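Local coordinates for protein phosphoglycerol transferase (Streptococcus pyogenes, PDB 5U9Z) that probably transfers glycerol phosphate onto the rhamnose polysaccharide of the group A streptococcal cell wall, through a manganese-binding domain of the alkaline phosphatase superfamily, at residues A[86-91]-A[267-272]; A[78-83]-A[287-292]; A[39-44]-A[260-265]; A[46-51]-A[239-244]; A[55-60]-A[277-282]. All blocks are in the same frame, centred on the assembly; numbering follows the deposited sequence.

Interaction 1. Residues A[86-91]-A[267-272]; sequences GGTANM and YGDHLP. With MN (manganese (II) ion), chain C.
T88, D269 and H270 meet through a shared manganese ion, and direct hydrogen bonds between the two segments are absent. T88 OG1 binds the metal at 2.0 Å, D269 OD2 at 2.1 Å and H270 NE2 at 2.3 Å. Water 1 and both carboxylate oxygens of E46 complete the shell. T88 OG1 and D269 OD2 lie 3.0 Å apart because both are ligands of the same ion. OG1 sits beside the backbone N of T88 (chi1 -46°), which turns it to the metal and sets CG2 against D269 OD2. The other oxygen, D269 OD1, accepts a hydrogen bond from S47 N, so both ends of the carboxylate are held.

H270 ND1 donates to L271 O at 2.9 Å near the ring plane, which helps fix the ring's rotation with NE2 on the manganese. G86 CA makes a CH-pi contact over one face, 3.7 Å from the H270 ring centroid. D269 OD1 lies over the opposite face, toward the rim. On the D269 side, the selenomethionine M91 bends so that its CE reaches D269 O at 3.5 Å. M91 CB touches the edge of the Y267 ring.

G87 occupies the N-cap position of the helix that starts at T88. A threonine at a helix start, facing an Asp-His pair after a core strand, is consistent with the metal site of LtaS-like phosphoglycerol transferases in the alkaline phosphatase superfamily.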
# COMPACT_ATOMS: atom_id res chain seq x y z
N GLY A 86 7.76 11.03 5.10
CA GLY A 86 6.48 11.19 5.76
C GLY A 86 5.36 11.01 4.76
O GLY A 86 5.59 10.70 3.58
N GLY A 87 4.14 11.21 5.24
CA GLY A 87 2.95 11.03 4.42
C GLY A 87 2.34 9.65 4.49
O GLY A 87 1.55 9.30 3.61
N THR A 88 2.67 8.87 5.53
CA THR A 88 2.19 7.50 5.68
C THR A 88 0.74 7.32 5.26
O THR A 88 0.43 6.53 4.36
CB THR A 88 2.38 7.08 7.14
OG1 THR A 88 3.68 7.47 7.59
CG2 THR A 88 2.20 5.57 7.31
N ALA A 89 -0.18 8.04 5.90
CA ALA A 89 -1.60 7.77 5.73
C ALA A 89 -2.09 8.07 4.32
O ALA A 89 -3.16 7.57 3.93
CB ALA A 89 -2.42 8.58 6.74
N ASN A 90 -1.35 8.86 3.54
CA ASN A 90 -1.77 9.16 2.17
C ASN A 90 -1.55 7.97 1.25
O ASN A 90 -2.37 7.70 0.37
CB ASN A 90 -1.03 10.39 1.66
CG ASN A 90 -1.47 11.66 2.34
OD1 ASN A 90 -2.63 11.79 2.73
ND2 ASN A 90 -0.55 12.61 2.48
N MSE A 91 -0.44 7.26 1.42
CA MSE A 91 -0.22 6.04 0.65
C MSE A 91 -1.25 5.01 1.08
O MSE A 91 -1.85 4.33 0.25
CB MSE A 91 1.21 5.52 0.84
CG MSE A 91 2.19 5.99 -0.25
SE MSE A 91 2.40 7.93 -0.37
CE MSE A 91 3.22 8.24 1.38
N TYR A 267 4.76 -3.27 1.26
CA TYR A 267 5.33 -2.09 0.62
C TYR A 267 5.78 -1.10 1.67
O TYR A 267 5.18 -0.98 2.74
CB TYR A 267 4.32 -1.43 -0.33
CG TYR A 267 3.19 -0.72 0.39
CD1 TYR A 267 2.11 -1.43 0.90
CD2 TYR A 267 3.19 0.66 0.54
CE1 TYR A 267 1.08 -0.79 1.56
CE2 TYR A 267 2.16 1.31 1.19
CZ TYR A 267 1.10 0.58 1.70
OH TYR A 267 0.07 1.23 2.34
N GLY A 268 6.85 -0.37 1.34
CA GLY A 268 7.25 0.79 2.13
C GLY A 268 6.50 2.02 1.65
O GLY A 268 6.34 2.24 0.45
N ASP A 269 6.03 2.82 2.61
CA ASP A 269 5.25 3.99 2.23
C ASP A 269 6.13 5.10 1.65
O ASP A 269 5.69 5.83 0.76
CB ASP A 269 4.43 4.50 3.42
CG ASP A 269 5.27 4.84 4.62
OD1 ASP A 269 6.40 4.32 4.72
OD2 ASP A 269 4.80 5.62 5.47
N HIS A 270 7.37 5.21 2.12
CA HIS A 270 8.28 6.26 1.67
C HIS A 270 9.67 5.97 2.20
O HIS A 270 9.84 5.22 3.16
CB HIS A 270 7.81 7.64 2.15
CG HIS A 270 7.59 7.71 3.63
ND1 HIS A 270 8.62 7.73 4.53
CD2 HIS A 270 6.45 7.75 4.35
CE1 HIS A 270 8.13 7.78 5.76
NE2 HIS A 270 6.81 7.78 5.68
N LEU A 271 10.67 6.60 1.59
CA LEU A 271 12.02 6.52 2.11
C LEU A 271 12.09 7.19 3.49
O LEU A 271 11.34 8.13 3.77
CB LEU A 271 13.01 7.19 1.17
CG LEU A 271 13.60 6.32 0.06
CD1 LEU A 271 12.57 6.04 -1.03
CD2 LEU A 271 14.83 6.99 -0.53
N PRO A 272 13.00 6.74 4.35
CA PRO A 272 13.26 7.49 5.59
C PRO A 272 13.87 8.84 5.27
O PRO A 272 14.58 9.00 4.27
CB PRO A 272 14.23 6.59 6.35
CG PRO A 272 14.95 5.84 5.27
CD PRO A 272 13.92 5.59 4.20
MN MN C . 5.51 6.65 7.16
O HOH W 1 5.68 8.34 8.69

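Interaction 2. Residues A[78-83]-A[287-292]; sequences LMQSDS and KYLTDY
Backbone hydrogen bonds join M79 to T290 and S81 to Y288 in an antiparallel ladder. M79 N donates to T290 O at 2.8 Å, and T290 N donates back to M79 O at 2.9 Å. S81 N reaches Y288 O at 2.8 Å, nearly straight at 175°. L78 with D291 and Q80 with L289 are the non-hydrogen-bonded pairs. CA-H...O contacts accompany the ladder, such as L78 CA to T290 O at 3.2 Å.

Side-chain contacts fall on both faces. On the L78 and L289 face, the CD1 methyls of these two leucines meet at 4.2 Å. L289 CD2 lies over the backbone of Q80. On the other face, M79 and T290 run side by side. The selenomethionine chain turns back at chi3 (76°), which brings M79 CE to T290 OG1 at 3.4 Å. That hydroxyl is hydrogen-bonded to G268 O. The Y292 ring sets its edge against the backbone of L78 and M79.

Ring and water contacts extend past the strand ends. The Y288 ring meets S83 O edge-on, with CD1 3.4 Å from that oxygen. Water 2 donates to both S83 O and K287 O and bridges the two segments.

D291 is paired with R53 and K71 on the L78 face. Strand 289-296 lies between strands 262-268 and 75-80, and strand 307-309 follows at the sheet edge. Helix 88-97 packs on M79 and S81 through M91.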
# COMPACT_ATOMS: atom_id res chain seq x y z
N LEU A 78 9.19 -1.71 -7.82
CA LEU A 78 9.33 -0.43 -7.14
C LEU A 78 7.98 0.27 -7.09
O LEU A 78 7.22 0.24 -8.06
CB LEU A 78 10.35 0.46 -7.85
CG LEU A 78 11.74 -0.15 -8.05
CD1 LEU A 78 12.63 0.82 -8.81
CD2 LEU A 78 12.36 -0.51 -6.71
N MSE A 79 7.71 0.91 -5.96
CA MSE A 79 6.51 1.73 -5.80
C MSE A 79 6.89 3.20 -5.75
O MSE A 79 7.77 3.60 -4.98
CB MSE A 79 5.74 1.35 -4.53
CG MSE A 79 4.39 2.05 -4.41
SE MSE A 79 3.84 2.30 -2.55
CE MSE A 79 5.00 3.80 -2.08
N GLN A 80 6.24 4.02 -6.57
CA GLN A 80 6.46 5.45 -6.55
C GLN A 80 5.67 6.06 -5.40
O GLN A 80 4.45 5.88 -5.32
CB GLN A 80 6.04 6.08 -7.88
CG GLN A 80 6.21 7.59 -7.93
CD GLN A 80 6.39 8.11 -9.34
OE1 GLN A 80 7.14 7.53 -10.13
NE2 GLN A 80 5.69 9.19 -9.67
N SER A 81 6.36 6.74 -4.50
CA SER A 81 5.75 7.39 -3.36
C SER A 81 5.56 8.87 -3.64
O SER A 81 6.28 9.47 -4.45
CB SER A 81 6.60 7.21 -2.10
OG SER A 81 6.01 7.85 -0.99
N ASP A 82 4.57 9.46 -2.98
CA ASP A 82 4.21 10.85 -3.21
C ASP A 82 4.95 11.82 -2.29
O ASP A 82 4.84 13.04 -2.50
CB ASP A 82 2.70 11.03 -3.04
CG ASP A 82 1.90 10.24 -4.06
OD1 ASP A 82 2.00 10.54 -5.26
OD2 ASP A 82 1.20 9.29 -3.65
N SER A 83 5.68 11.33 -1.29
CA SER A 83 6.35 12.20 -0.34
C SER A 83 7.64 11.52 0.12
O SER A 83 7.94 10.38 -0.26
CB SER A 83 5.44 12.53 0.85
OG SER A 83 4.85 11.36 1.39
N LYS A 287 14.68 9.07 -4.76
CA LYS A 287 14.21 9.64 -3.51
C LYS A 287 12.78 9.22 -3.18
O LYS A 287 12.39 9.27 -2.01
CB LYS A 287 14.31 11.17 -3.59
CG LYS A 287 14.08 11.90 -2.29
CD LYS A 287 14.20 13.40 -2.50
CE LYS A 287 13.96 14.17 -1.21
NZ LYS A 287 14.08 15.63 -1.42
N TYR A 288 12.00 8.81 -4.19
CA TYR A 288 10.59 8.51 -4.01
C TYR A 288 10.22 7.12 -4.54
O TYR A 288 9.09 6.90 -4.97
CB TYR A 288 9.72 9.56 -4.70
CG TYR A 288 9.98 10.97 -4.22
CD1 TYR A 288 9.27 11.50 -3.14
CD2 TYR A 288 10.92 11.78 -4.84
CE1 TYR A 288 9.50 12.79 -2.70
CE2 TYR A 288 11.15 13.07 -4.41
CZ TYR A 288 10.44 13.57 -3.34
OH TYR A 288 10.68 14.86 -2.91
N LEU A 289 11.16 6.17 -4.50
CA LEU A 289 10.93 4.81 -4.99
C LEU A 289 11.20 3.84 -3.85
O LEU A 289 12.34 3.73 -3.38
CB LEU A 289 11.81 4.51 -6.20
CG LEU A 289 11.59 5.39 -7.43
CD1 LEU A 289 12.59 5.03 -8.51
CD2 LEU A 289 10.16 5.26 -7.96
N THR A 290 10.16 3.14 -3.40
CA THR A 290 10.26 2.13 -2.36
C THR A 290 10.08 0.75 -2.96
O THR A 290 9.87 0.58 -4.17
CB THR A 290 9.23 2.38 -1.25
OG1 THR A 290 7.91 2.14 -1.77
CG2 THR A 290 9.32 3.80 -0.73
N ASP A 291 10.14 -0.26 -2.10
CA ASP A 291 10.02 -1.66 -2.50
C ASP A 291 8.62 -2.18 -2.20
O ASP A 291 7.99 -1.78 -1.21
CB ASP A 291 11.06 -2.52 -1.77
CG ASP A 291 12.48 -2.06 -2.04
OD1 ASP A 291 13.01 -2.37 -3.12
OD2 ASP A 291 13.06 -1.38 -1.17
N TYR A 292 8.14 -3.08 -3.05
CA TYR A 292 6.86 -3.73 -2.83
C TYR A 292 6.93 -5.14 -3.38
O TYR A 292 7.74 -5.46 -4.25
CB TYR A 292 5.70 -2.96 -3.48
CG TYR A 292 5.44 -3.35 -4.92
CD1 TYR A 292 4.57 -4.38 -5.24
CD2 TYR A 292 6.08 -2.68 -5.96
CE1 TYR A 292 4.33 -4.74 -6.55
CE2 TYR A 292 5.85 -3.04 -7.28
CZ TYR A 292 4.98 -4.07 -7.57
OH TYR A 292 4.75 -4.42 -8.88
O HOH W 2 10.20 8.64 -0.42

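Interaction 3. Residues A[39-44]-A[260-265]; sequences TVIYLL and KPITVV
Parallel strands T39-L44 and I262-V265 are neighbours in the central sheet of the alpha/beta alkaline phosphatase fold. Their short axes are 4.8 Å apart and 16° from parallel. Five backbone bonds alternate between them. T39 N donates to P261 O at 2.9 Å, and T263 N donates to T39 O. I41 N then donates to T263 O, V265 N to I41 O, and L43 N to V265 O at 2.8 Å.

On the I41 face, I41 CD1 meets I262 CG2 at 3.9 Å and V264 CG2 at 4.1 Å. CG1 of I41 stands beside the backbone N (chi1 -56°), and the extended chain carries CD1 across to both neighbours. Helix 228-256 packs over this face through F251 and L255. On the opposite face, Y42 and V265 lie side by side, and Y42 CE1 touches V265 CG2 at 3.6 Å. The Y42 hydroxyl bonds to T314 of helix 313-320.

The K260 and T39 side chains cross at about a right angle, K260 CE 3.8 Å from T39 OG1, which is hydrogen-bonded to Q198 N.

The five bonds use the N-H groups of T39, I41, L43, T263 and V265 within a largely hydrocarbon interior.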
# COMPACT_ATOMS: atom_id res chain seq x y z
N THR A 39 -7.74 -14.55 1.93
CA THR A 39 -7.47 -13.62 3.02
C THR A 39 -6.35 -12.69 2.57
O THR A 39 -5.27 -13.16 2.19
CB THR A 39 -7.10 -14.37 4.30
OG1 THR A 39 -8.28 -14.95 4.87
CG2 THR A 39 -6.46 -13.45 5.31
N VAL A 40 -6.61 -11.39 2.61
CA VAL A 40 -5.69 -10.39 2.07
C VAL A 40 -5.16 -9.54 3.22
O VAL A 40 -5.92 -9.10 4.09
CB VAL A 40 -6.37 -9.52 1.00
CG1 VAL A 40 -5.44 -8.42 0.52
CG2 VAL A 40 -6.82 -10.39 -0.17
N ILE A 41 -3.85 -9.30 3.21
CA ILE A 41 -3.17 -8.51 4.22
C ILE A 41 -2.47 -7.36 3.52
O ILE A 41 -1.50 -7.57 2.77
CB ILE A 41 -2.16 -9.36 5.02
CG1 ILE A 41 -2.86 -10.57 5.65
CG2 ILE A 41 -1.49 -8.51 6.10
CD1 ILE A 41 -1.92 -11.60 6.21
N TYR A 42 -2.97 -6.14 3.72
CA TYR A 42 -2.27 -4.93 3.28
C TYR A 42 -1.30 -4.52 4.38
O TYR A 42 -1.73 -4.15 5.48
CB TYR A 42 -3.25 -3.81 2.95
CG TYR A 42 -3.88 -3.92 1.57
CD1 TYR A 42 -3.87 -5.12 0.87
CD2 TYR A 42 -4.47 -2.82 0.97
CE1 TYR A 42 -4.44 -5.22 -0.38
CE2 TYR A 42 -5.03 -2.91 -0.29
CZ TYR A 42 -5.02 -4.11 -0.96
OH TYR A 42 -5.58 -4.22 -2.21
N LEU A 43 -0.01 -4.59 4.09
CA LEU A 43 1.04 -4.45 5.10
C LEU A 43 1.93 -3.27 4.72
O LEU A 43 2.80 -3.38 3.85
CB LEU A 43 1.83 -5.75 5.20
CG LEU A 43 2.83 -5.94 6.34
CD1 LEU A 43 2.23 -5.59 7.69
CD2 LEU A 43 3.31 -7.38 6.34
N LEU A 44 1.70 -2.13 5.38
CA LEU A 44 2.50 -0.93 5.19
C LEU A 44 3.71 -1.01 6.12
O LEU A 44 3.57 -0.88 7.34
CB LEU A 44 1.66 0.32 5.46
CG LEU A 44 2.24 1.69 5.09
CD1 LEU A 44 1.13 2.74 5.10
CD2 LEU A 44 3.36 2.12 6.01
N LYS A 260 -5.38 -21.94 4.13
CA LYS A 260 -6.24 -20.88 3.64
C LYS A 260 -5.46 -20.06 2.61
O LYS A 260 -4.31 -19.69 2.88
CB LYS A 260 -6.72 -19.98 4.79
CG LYS A 260 -7.64 -18.83 4.37
CD LYS A 260 -9.04 -19.30 4.04
CE LYS A 260 -9.94 -18.14 3.67
NZ LYS A 260 -11.11 -18.57 2.85
N PRO A 261 -6.02 -19.78 1.43
CA PRO A 261 -5.30 -18.91 0.49
C PRO A 261 -5.12 -17.50 1.04
O PRO A 261 -6.09 -16.76 1.19
CB PRO A 261 -6.18 -18.93 -0.77
CG PRO A 261 -7.53 -19.37 -0.29
CD PRO A 261 -7.26 -20.31 0.85
N ILE A 262 -3.87 -17.14 1.34
CA ILE A 262 -3.54 -15.85 1.93
C ILE A 262 -2.60 -15.12 0.98
O ILE A 262 -1.62 -15.69 0.49
CB ILE A 262 -2.88 -16.01 3.32
CG1 ILE A 262 -3.85 -16.68 4.29
CG2 ILE A 262 -2.44 -14.66 3.87
CD1 ILE A 262 -3.19 -17.20 5.56
N THR A 263 -2.91 -13.84 0.72
CA THR A 263 -2.07 -12.99 -0.12
C THR A 263 -1.70 -11.74 0.65
O THR A 263 -2.54 -11.13 1.31
CB THR A 263 -2.79 -12.62 -1.42
OG1 THR A 263 -3.19 -13.81 -2.11
CG2 THR A 263 -1.87 -11.81 -2.33
N VAL A 264 -0.42 -11.35 0.55
CA VAL A 264 0.12 -10.21 1.28
C VAL A 264 0.56 -9.16 0.27
O VAL A 264 1.26 -9.47 -0.70
CB VAL A 264 1.30 -10.62 2.17
CG1 VAL A 264 1.91 -9.41 2.87
CG2 VAL A 264 0.86 -11.65 3.20
N VAL A 265 0.14 -7.92 0.49
CA VAL A 265 0.61 -6.76 -0.27
C VAL A 265 1.54 -5.99 0.66
O VAL A 265 1.09 -5.31 1.59
CB VAL A 265 -0.55 -5.89 -0.77
CG1 VAL A 265 -0.01 -4.63 -1.45
CG2 VAL A 265 -1.42 -6.67 -1.74

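Interaction 4. Residues A[46-51]-A[239-244]; sequences ESLSDP and RLLSFT. With MN (manganese (II) ion), chain C.
L241 lays its two methyls on the loop after strand 39-45, with L48 under one and P51 under the other. L241 CD2 meets L48 CG at 4.0 Å. L241 CD1 meets P51 CD tip to tip at 3.9 Å and also rests near S49 O. The L241 branch point stands beside its backbone N (chi1 -82°), and the chain then extends, so the methyl fork reaches out from the helix. T244 sits nearly one helical turn further on. Its CG2 touches L48 CD1 at 3.9 Å. The hydroxyl of T244 is used elsewhere, in a hydrogen bond to D181.

L48 therefore presents CG and CD1 to two residues on one side of the helix. Its side chain slants across both of them. This contact is purely apolar, small and buried. I67 of helix 65-73 also packs on L48.

The start of the loop serves the metal. E46 binds the manganese with both carboxylate oxygens, OE1 at 2.3 Å and OE2 at 2.1 Å. The bend at chi2 (58°) in the E46 chain turns the carboxylate to the ion. S47 OG lies close to E46 OE1, at a separation too short to be trusted. S47 O accepts a bond from Y237 of the same helix 228-256, a second tie between loop and helix.

Here the loop packs on that long helix. A metal-binding glutamate just after the first core strand is consistent with the metal site of LtaS-like members of the alkaline phosphatase superfamily.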
# COMPACT_ATOMS: atom_id res chain seq x y z
N GLU A 46 6.56 0.72 7.52
CA GLU A 46 6.94 2.12 7.69
C GLU A 46 8.39 2.36 7.30
O GLU A 46 9.30 1.70 7.82
CB GLU A 46 6.70 2.54 9.15
CG GLU A 46 7.24 3.92 9.53
CD GLU A 46 6.66 5.03 8.68
OE1 GLU A 46 7.44 5.71 7.98
OE2 GLU A 46 5.43 5.20 8.71
N SER A 47 8.60 3.29 6.36
CA SER A 47 9.91 3.80 5.98
C SER A 47 10.84 2.73 5.39
O SER A 47 12.06 2.91 5.39
CB SER A 47 10.61 4.47 7.18
OG SER A 47 9.89 5.61 7.62
N LEU A 48 10.30 1.63 4.86
CA LEU A 48 11.12 0.55 4.34
C LEU A 48 11.49 0.83 2.89
O LEU A 48 10.61 0.99 2.03
CB LEU A 48 10.39 -0.79 4.44
CG LEU A 48 11.21 -2.01 3.98
CD1 LEU A 48 11.01 -3.19 4.90
CD2 LEU A 48 10.86 -2.39 2.55
N SER A 49 12.79 0.89 2.61
CA SER A 49 13.28 1.13 1.25
C SER A 49 14.75 0.75 1.19
O SER A 49 15.55 1.22 2.01
CB SER A 49 13.07 2.59 0.86
OG SER A 49 13.25 2.79 -0.53
N ASP A 50 15.11 -0.08 0.22
CA ASP A 50 16.46 -0.63 0.15
C ASP A 50 17.48 0.49 -0.06
O ASP A 50 17.46 1.15 -1.12
CB ASP A 50 16.56 -1.64 -0.99
CG ASP A 50 17.84 -2.47 -0.93
OD1 ASP A 50 18.87 -1.95 -0.44
OD2 ASP A 50 17.82 -3.64 -1.38
N PRO A 51 18.39 0.74 0.88
CA PRO A 51 19.39 1.80 0.68
C PRO A 51 20.37 1.51 -0.45
O PRO A 51 21.15 2.41 -0.81
CB PRO A 51 20.11 1.89 2.03
CG PRO A 51 19.85 0.58 2.69
CD PRO A 51 18.51 0.13 2.22
N ARG A 239 20.43 -1.19 10.63
CA ARG A 239 20.35 -2.26 11.62
C ARG A 239 18.90 -2.68 11.85
O ARG A 239 18.60 -3.87 11.97
CB ARG A 239 21.00 -1.82 12.93
CG ARG A 239 22.52 -1.70 12.85
CD ARG A 239 23.10 -0.99 14.06
NE ARG A 239 24.56 -0.95 14.01
CZ ARG A 239 25.33 -0.24 14.83
NH1 ARG A 239 24.78 0.51 15.78
NH2 ARG A 239 26.65 -0.27 14.70
N LEU A 240 17.99 -1.70 11.91
CA LEU A 240 16.59 -2.02 12.15
C LEU A 240 15.95 -2.70 10.94
O LEU A 240 15.10 -3.58 11.11
CB LEU A 240 15.82 -0.75 12.52
CG LEU A 240 16.16 -0.17 13.90
CD1 LEU A 240 15.64 1.25 14.05
CD2 LEU A 240 15.59 -1.05 15.01
N LEU A 241 16.36 -2.32 9.73
CA LEU A 241 15.88 -3.02 8.54
C LEU A 241 16.25 -4.50 8.59
O LEU A 241 15.47 -5.35 8.15
CB LEU A 241 16.44 -2.38 7.27
CG LEU A 241 15.78 -1.13 6.70
CD1 LEU A 241 16.44 -0.78 5.37
CD2 LEU A 241 14.28 -1.30 6.52
N SER A 242 17.44 -4.82 9.11
CA SER A 242 17.87 -6.21 9.13
C SER A 242 16.93 -7.06 9.98
O SER A 242 16.68 -8.23 9.66
CB SER A 242 19.31 -6.31 9.65
OG SER A 242 19.36 -6.19 11.06
N PHE A 243 16.40 -6.50 11.07
CA PHE A 243 15.42 -7.22 11.88
C PHE A 243 14.12 -7.40 11.11
O PHE A 243 13.54 -8.49 11.10
CB PHE A 243 15.17 -6.48 13.19
CG PHE A 243 16.34 -6.50 14.14
CD1 PHE A 243 16.61 -7.62 14.91
CD2 PHE A 243 17.16 -5.39 14.27
CE1 PHE A 243 17.68 -7.64 15.78
CE2 PHE A 243 18.23 -5.40 15.15
CZ PHE A 243 18.49 -6.53 15.90
N THR A 244 13.63 -6.33 10.48
CA THR A 244 12.41 -6.44 9.69
C THR A 244 12.57 -7.46 8.57
O THR A 244 11.61 -8.15 8.21
CB THR A 244 12.03 -5.07 9.11
OG1 THR A 244 11.77 -4.15 10.18
CG2 THR A 244 10.79 -5.18 8.23
MN MN C . 5.51 6.65 7.16
O HOH W 1 5.68 8.34 8.69

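Interaction 5. Residues A[55-60]-A[277-282]; sequences SNVTVS and DSAFNK
Hydrogen bonds between N56 and the turn 277-279 carry this contact. N56 N donates to A279 O at 3.0 Å, almost straight. The side chain of N56 adds a second bond, from ND2 to S278 O at 2.9 Å. It is weak, because the angle at the hydrogen is only 120°. CG of N56 stands beside its own backbone N (chi1 -71°), and this places the amide over the turn. Backbone and side chain of one asparagine thus address two successive carbonyls, the second only weakly.

Water 3 adds an indirect link. It accepts from S55 N at 3.1 Å and lies 2.8 Å from F280 O.

The acceptors S278 O and A279 O come from a short 3-10 turn in the loop between strands 262-268 and 289-296. N56 leads into strand 57-59, which pairs with strand 221-223 in a small two-stranded antiparallel sheet separate from the central sheet.

Van der Waals contacts fill in the rest. S55 CB approaches F280 O at 3.6 Å. The N281 side chain crosses N56 at about a right angle, with the two amide planes 30° apart. N281 CB lies 3.9 Å from N56 ND2. V57 CG2 is only loosely against A279 CB, at 4.5 Å.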
# COMPACT_ATOMS: atom_id res chain seq x y z
N SER A 55 22.69 6.18 -4.25
CA SER A 55 23.98 6.04 -4.93
C SER A 55 25.16 6.21 -3.97
O SER A 55 26.05 5.36 -3.93
CB SER A 55 24.06 7.05 -6.08
OG SER A 55 25.34 7.02 -6.68
N ASN A 56 25.17 7.30 -3.21
CA ASN A 56 26.34 7.67 -2.41
C ASN A 56 26.36 7.02 -1.03
O ASN A 56 27.05 7.52 -0.13
CB ASN A 56 26.41 9.19 -2.27
CG ASN A 56 26.78 9.87 -3.57
OD1 ASN A 56 27.36 9.26 -4.47
ND2 ASN A 56 26.46 11.15 -3.68
N VAL A 57 25.66 5.91 -0.84
CA VAL A 57 25.59 5.22 0.44
C VAL A 57 26.28 3.87 0.33
O VAL A 57 26.17 3.18 -0.70
CB VAL A 57 24.13 5.03 0.91
CG1 VAL A 57 24.07 4.13 2.14
CG2 VAL A 57 23.50 6.39 1.20
N THR A 58 26.97 3.47 1.40
CA THR A 58 27.60 2.16 1.50
C THR A 58 27.20 1.53 2.82
O THR A 58 27.33 2.16 3.88
CB THR A 58 29.13 2.26 1.41
OG1 THR A 58 29.50 2.98 0.23
CG2 THR A 58 29.75 0.87 1.36
N VAL A 59 26.71 0.30 2.76
CA VAL A 59 26.38 -0.49 3.94
C VAL A 59 27.30 -1.70 3.97
O VAL A 59 27.57 -2.31 2.93
CB VAL A 59 24.90 -0.91 3.94
CG1 VAL A 59 24.54 -1.61 5.24
CG2 VAL A 59 23.99 0.30 3.71
N SER A 60 27.79 -2.03 5.16
CA SER A 60 28.76 -3.12 5.28
C SER A 60 28.14 -4.47 4.97
O SER A 60 28.84 -5.37 4.48
CB SER A 60 29.37 -3.12 6.69
OG SER A 60 28.36 -3.25 7.68
N ASP A 277 19.76 15.30 -0.06
CA ASP A 277 19.54 15.13 -1.50
C ASP A 277 20.82 14.70 -2.21
O ASP A 277 20.76 14.00 -3.23
CB ASP A 277 19.00 16.42 -2.11
CG ASP A 277 17.53 16.64 -1.80
OD1 ASP A 277 16.99 15.93 -0.92
OD2 ASP A 277 16.91 17.51 -2.45
N SER A 278 21.98 15.11 -1.70
CA SER A 278 23.24 14.75 -2.34
C SER A 278 23.42 13.24 -2.42
O SER A 278 24.10 12.74 -3.32
CB SER A 278 24.41 15.38 -1.59
OG SER A 278 24.54 14.82 -0.29
N ALA A 279 22.80 12.49 -1.50
CA ALA A 279 23.02 11.05 -1.43
C ALA A 279 22.53 10.32 -2.68
O ALA A 279 22.90 9.16 -2.88
CB ALA A 279 22.31 10.49 -0.20
N PHE A 280 21.72 10.97 -3.52
CA PHE A 280 21.15 10.33 -4.70
C PHE A 280 21.93 10.59 -5.97
O PHE A 280 21.89 9.77 -6.89
CB PHE A 280 19.70 10.78 -4.88
CG PHE A 280 18.83 10.52 -3.67
CD1 PHE A 280 18.35 9.25 -3.41
CD2 PHE A 280 18.53 11.54 -2.78
CE1 PHE A 280 17.57 9.00 -2.30
CE2 PHE A 280 17.74 11.30 -1.67
CZ PHE A 280 17.26 10.02 -1.43
N ASN A 281 22.63 11.73 -6.06
CA ASN A 281 23.59 11.97 -7.13
C ASN A 281 22.90 12.03 -8.50
O ASN A 281 22.17 12.99 -8.78
CB ASN A 281 24.68 10.90 -7.09
CG ASN A 281 25.85 11.22 -8.00
OD1 ASN A 281 26.07 12.38 -8.37
ND2 ASN A 281 26.62 10.20 -8.36
N LYS A 282 23.13 11.03 -9.35
CA LYS A 282 22.60 11.05 -10.71
C LYS A 282 21.17 10.53 -10.80
O LYS A 282 20.58 10.59 -11.89
CB LYS A 282 23.50 10.21 -11.63
CG LYS A 282 24.90 10.78 -11.81
CD LYS A 282 25.76 9.88 -12.69
CE LYS A 282 27.15 10.47 -12.90
NZ LYS A 282 28.02 9.61 -13.75
O HOH W 3 20.54 7.51 -6.06

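Overall arrangement
Interactions 1, 3 and 4 are buried, interaction 2 is partly so, and interaction 5 lies near the surface. Interactions 1 and 3 share strand 262-268: residues 262-265 form parallel ladder bonds, while D269 and H270 further along bind the metal. Interaction 2 joins the next two strands of the same sheet, but antiparallel. Its S81 and T290 hydroxyls bond to D269 O and G268 O of interaction 1. Interaction 4 supplies E46, the fourth protein ligand, and packs the same loop on helix 228-256 through apolar contacts. D50 of that loop bonds to D291 of interaction 2. Interaction 5 relies on a few polar bonds and water, and connects to interaction 2 through the D277-K287 salt bridge.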